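Local coordinates for protein alpha-galacturonidase (Bacillus subtilis, PDB 3FEF) that hydrolyses alpha-1,4-linked galacturonate, probably di-galacturonate in nature, as an NAD- and manganese-dependent homotetrameric glycosidase of family 4, at residues I103-G108 / D418-I423; L410-F415 / S426-L431. All coordinates share one frame; numbering follows the deposited sequence.

Contact 1. Residues I103-G108 / D418-I423; sequences IYQSVG and DPLVQI
I103 reaches over the chain at L420 and V421 with the end of its side chain: CD1 lies 3.5 Å from L420 O and 4.1 Å from V421 CA. CG1 follows the same carbonyl, 3.6 Å from L420 O. With CG1 beside the backbone N and anti to the carbonyl carbon (chi1 -63°), the extended tail ends at CD1, which also meets CD1 of I423 at 4.1 Å. L420 answers from the other segment. Its CB is 4.4 Å from I103 CG2, and its CD1 runs on to the aliphatic part of Q105, 4.3 Å from CG. No hydrogen bond crosses. The turn that presents L420 is a type I beta turn, D418 to V421, closed by V421 N to D418 O and combined with an Asx turn in which D418 OD1 accepts from L420 N (2.8 Å, N-H...O 151°), met from above the carboxylate plane. It follows helix 408-417 and packs on the loop between helices 88-96 and 112-136, joining the C-terminal part of the chain to its Rossmann-type part. The start of helix 112-136 is shared: D418 OD2 accepts from G112 N and Q105 OE1 from G114 N, while Q105 NE2 donates to D94 O.

Contact 2. Residues L410-F415 / S426-L431; sequences LAFQAF and SDAEQL
A428 meets two phenylalanines of segment 410-415 at once: its CB is 4.2 Å from CE1 of F412 and 4.2 Å from CE1 of F415. Its carbonyl oxygen lies obliquely to both rings, 3.7 Å from each CE1 atom. The small methyl lets the two rings come down to the backbone of segment 426-431. One residue on, E429 takes the end of the F412 ring on its main chain and the root of its side chain. F412 CZ is 3.5 Å from E429 CA and 3.6 Å from E429 CB, so the glutamate contributes carbon here and not its acid group. The F412 side chain projects with CG anti to the backbone N (chi1 -174°), and the extended E429 chain crosses it at about a right angle, although the planes of ring and carboxylate are turned by just 9°. This is a helix-loop-helix unit at the C-terminal end of the fold: helices 408-417 and 425-435 are joined by a short loop, and the two segments are inclined at 123° with their axes 10.7 Å apart. The fairly wide separation is bridged mainly by the two aromatic side chains, and no hydrogen bond passes between the segments. L431, two residues beyond E429, closes on F415 from the side. Its CD2 lies in the plane of the ring at the edge, 3.9 Å from CZ, and the two side chains cross at about a right angle. F432, the next residue of the helix, packs edge-to-face with F415 and meets F412 with the ring planes inclined to each other; the F415 side chain also touches P113 of helix 112-136.

Both contacts lie toward the periphery of the chain, contact 2 farther from its centre; yet contact 2 is the more buried, with E429 at its exposed rim, while contact 1 is partly buried. They share one element: the loop 418-423 of contact 1 connects the two helices of contact 2. Contact 1 ties distant parts of the sequence together through aliphatic side chains and a turn held by the carboxylate of D418; contact 2 is local, aromatic on one helix, with alanine, leucine and the base of a glutamate on the other. They merge where V421 CG2 packs 3.5 Å from F415 O and I423 CD1 3.7 Å from A428 CA. Contact 1 is nearer to the metal-binding H206.

Contact 1. Residues I103-G108 / D418-I423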
# COMPACT_ATOMS: atom_id res chain seq x y z
N ILE A 103 -16.82 27.91 -22.77
CA ILE A 103 -17.05 26.76 -21.91
C ILE A 103 -18.48 26.74 -21.38
O ILE A 103 -18.88 27.66 -20.66
CB ILE A 103 -16.09 26.77 -20.71
CG1 ILE A 103 -14.64 26.64 -21.20
CG2 ILE A 103 -16.47 25.65 -19.71
CD1 ILE A 103 -13.61 26.89 -20.13
N TYR A 104 -19.24 25.71 -21.75
CA TYR A 104 -20.58 25.50 -21.23
C TYR A 104 -20.62 24.45 -20.15
O TYR A 104 -19.84 23.49 -20.16
CB TYR A 104 -21.55 25.16 -22.36
CG TYR A 104 -21.74 26.35 -23.25
CD1 TYR A 104 -22.88 27.12 -23.16
CD2 TYR A 104 -20.74 26.75 -24.12
CE1 TYR A 104 -23.04 28.24 -23.95
CE2 TYR A 104 -20.89 27.86 -24.91
CZ TYR A 104 -22.05 28.60 -24.82
OH TYR A 104 -22.22 29.70 -25.59
N GLN A 105 -21.52 24.65 -19.21
CA GLN A 105 -21.71 23.77 -18.09
C GLN A 105 -23.19 23.53 -17.91
O GLN A 105 -24.00 24.45 -18.02
CB GLN A 105 -21.14 24.41 -16.82
CG GLN A 105 -19.63 24.60 -16.84
CD GLN A 105 -19.14 25.33 -15.61
OE1 GLN A 105 -18.63 24.72 -14.67
NE2 GLN A 105 -19.30 26.65 -15.60
N SER A 106 -23.57 22.29 -17.63
CA SER A 106 -24.98 21.98 -17.47
C SER A 106 -25.43 22.18 -16.03
O SER A 106 -26.57 22.52 -15.78
CB SER A 106 -25.26 20.55 -17.93
OG SER A 106 -24.35 19.65 -17.32
N VAL A 107 -24.53 21.98 -15.07
CA VAL A 107 -24.93 22.11 -13.68
C VAL A 107 -23.95 23.00 -12.94
O VAL A 107 -24.35 23.90 -12.22
CB VAL A 107 -24.97 20.75 -12.97
CG1 VAL A 107 -25.61 20.89 -11.58
CG2 VAL A 107 -25.71 19.73 -13.81
N GLY A 108 -22.66 22.71 -13.12
CA GLY A 108 -21.60 23.52 -12.53
C GLY A 108 -21.48 23.53 -11.02
O GLY A 108 -21.01 24.50 -10.45
N ASP A 418 -8.70 20.49 -15.19
CA ASP A 418 -10.09 20.07 -15.39
C ASP A 418 -10.43 19.86 -16.86
O ASP A 418 -10.19 20.72 -17.68
CB ASP A 418 -11.07 21.07 -14.76
CG ASP A 418 -12.53 20.63 -14.88
OD1 ASP A 418 -13.19 21.03 -15.87
OD2 ASP A 418 -13.00 19.88 -14.00
N PRO A 419 -11.00 18.70 -17.20
CA PRO A 419 -11.35 18.38 -18.59
C PRO A 419 -12.14 19.48 -19.31
O PRO A 419 -12.06 19.58 -20.53
CB PRO A 419 -12.21 17.13 -18.45
CG PRO A 419 -11.72 16.48 -17.19
CD PRO A 419 -11.31 17.60 -16.27
N LEU A 420 -12.92 20.29 -18.60
CA LEU A 420 -13.73 21.27 -19.32
C LEU A 420 -12.96 22.54 -19.66
O LEU A 420 -13.43 23.36 -20.44
CB LEU A 420 -15.02 21.63 -18.59
CG LEU A 420 -16.08 20.53 -18.48
CD1 LEU A 420 -17.28 21.11 -17.74
CD2 LEU A 420 -16.46 19.99 -19.87
N VAL A 421 -11.77 22.69 -19.08
CA VAL A 421 -10.99 23.91 -19.29
C VAL A 421 -9.95 23.73 -20.39
O VAL A 421 -8.79 23.46 -20.13
CB VAL A 421 -10.37 24.39 -17.97
CG1 VAL A 421 -9.59 25.67 -18.17
CG2 VAL A 421 -11.48 24.58 -16.92
N GLN A 422 -10.39 23.89 -21.63
CA GLN A 422 -9.54 23.67 -22.81
C GLN A 422 -9.20 24.98 -23.52
O GLN A 422 -9.34 25.08 -24.73
CB GLN A 422 -10.23 22.73 -23.80
CG GLN A 422 -10.26 21.28 -23.38
CD GLN A 422 -10.21 20.35 -24.58
OE1 GLN A 422 -10.00 19.14 -24.45
NE2 GLN A 422 -10.40 20.91 -25.78
N ILE A 423 -8.76 25.96 -22.76
CA ILE A 423 -8.48 27.27 -23.31
C ILE A 423 -7.02 27.61 -23.00
O ILE A 423 -6.41 26.91 -22.20
CB ILE A 423 -9.42 28.33 -22.71
CG1 ILE A 423 -9.29 28.35 -21.19
CG2 ILE A 423 -10.87 28.05 -23.12
CD1 ILE A 423 -10.29 29.30 -20.48

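Contact 2. Residues L410-F415 / S426-L431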
# COMPACT_ATOMS: atom_id res chain seq x y z
N LEU A 410 -2.38 26.63 -6.04
CA LEU A 410 -2.72 25.20 -6.15
C LEU A 410 -4.12 24.99 -6.76
O LEU A 410 -4.33 24.07 -7.55
CB LEU A 410 -2.61 24.50 -4.80
CG LEU A 410 -3.05 23.03 -4.83
CD1 LEU A 410 -2.06 22.21 -5.65
CD2 LEU A 410 -3.19 22.47 -3.42
N ALA A 411 -5.06 25.85 -6.38
CA ALA A 411 -6.42 25.80 -6.93
C ALA A 411 -6.42 26.04 -8.44
O ALA A 411 -7.21 25.46 -9.18
CB ALA A 411 -7.32 26.81 -6.23
N PHE A 412 -5.54 26.91 -8.91
CA PHE A 412 -5.42 27.16 -10.34
C PHE A 412 -4.88 25.94 -11.10
O PHE A 412 -5.29 25.67 -12.23
CB PHE A 412 -4.55 28.40 -10.62
CG PHE A 412 -4.51 28.80 -12.07
CD1 PHE A 412 -5.69 28.93 -12.79
CD2 PHE A 412 -3.31 29.01 -12.71
CE1 PHE A 412 -5.68 29.28 -14.11
CE2 PHE A 412 -3.28 29.36 -14.04
CZ PHE A 412 -4.46 29.50 -14.75
N GLN A 413 -3.96 25.21 -10.48
CA GLN A 413 -3.49 23.93 -11.03
C GLN A 413 -4.65 22.96 -11.24
O GLN A 413 -4.76 22.35 -12.29
CB GLN A 413 -2.44 23.30 -10.13
CG GLN A 413 -1.23 24.20 -9.93
CD GLN A 413 -0.56 24.51 -11.25
OE1 GLN A 413 -0.21 25.65 -11.54
NE2 GLN A 413 -0.40 23.48 -12.07
N ALA A 414 -5.51 22.83 -10.24
CA ALA A 414 -6.68 21.97 -10.40
C ALA A 414 -7.55 22.52 -11.54
O ALA A 414 -7.92 21.79 -12.47
CB ALA A 414 -7.47 21.89 -9.09
N PHE A 415 -7.86 23.82 -11.47
CA PHE A 415 -8.59 24.49 -12.53
C PHE A 415 -8.05 24.14 -13.91
O PHE A 415 -8.83 23.78 -14.81
CB PHE A 415 -8.56 26.01 -12.30
CG PHE A 415 -9.57 26.80 -13.12
CD1 PHE A 415 -9.21 27.37 -14.34
CD2 PHE A 415 -10.87 27.00 -12.65
CE1 PHE A 415 -10.13 28.12 -15.08
CE2 PHE A 415 -11.80 27.73 -13.38
CZ PHE A 415 -11.43 28.31 -14.60
N SER A 426 -3.41 31.81 -20.30
CA SER A 426 -3.68 33.18 -19.88
C SER A 426 -5.18 33.49 -19.88
O SER A 426 -5.66 34.22 -19.02
CB SER A 426 -2.95 34.20 -20.75
OG SER A 426 -3.23 33.97 -22.12
N ASP A 427 -5.91 32.93 -20.83
CA ASP A 427 -7.36 33.08 -20.78
C ASP A 427 -7.87 32.41 -19.50
O ASP A 427 -8.71 32.96 -18.79
CB ASP A 427 -8.02 32.46 -22.00
CG ASP A 427 -7.57 33.11 -23.30
OD1 ASP A 427 -7.25 34.32 -23.28
OD2 ASP A 427 -7.56 32.42 -24.35
N ALA A 428 -7.36 31.22 -19.20
CA ALA A 428 -7.83 30.51 -18.01
C ALA A 428 -7.49 31.25 -16.71
O ALA A 428 -8.29 31.30 -15.76
CB ALA A 428 -7.30 29.10 -17.99
N GLU A 429 -6.30 31.85 -16.67
CA GLU A 429 -5.89 32.57 -15.47
C GLU A 429 -6.78 33.77 -15.26
O GLU A 429 -7.16 34.09 -14.15
CB GLU A 429 -4.43 33.01 -15.58
CG GLU A 429 -3.84 33.53 -14.28
CD GLU A 429 -2.31 33.53 -14.30
OE1 GLU A 429 -1.71 33.63 -15.41
OE2 GLU A 429 -1.70 33.41 -13.21
N GLN A 430 -7.12 34.43 -16.35
CA GLN A 430 -7.98 35.59 -16.27
C GLN A 430 -9.41 35.17 -15.86
O GLN A 430 -9.99 35.73 -14.93
CB GLN A 430 -7.98 36.35 -17.60
CG GLN A 430 -8.76 37.65 -17.54
CD GLN A 430 -8.08 38.69 -16.67
OE1 GLN A 430 -6.97 39.11 -16.96
NE2 GLN A 430 -8.75 39.10 -15.59
N LEU A 431 -9.95 34.17 -16.54
CA LEU A 431 -11.23 33.58 -16.12
C LEU A 431 -11.21 33.20 -14.63
O LEU A 431 -12.08 33.60 -13.88
CB LEU A 431 -11.58 32.36 -16.99
CG LEU A 431 -12.86 31.60 -16.59
CD1 LEU A 431 -14.05 32.52 -16.64
CD2 LEU A 431 -13.07 30.41 -17.51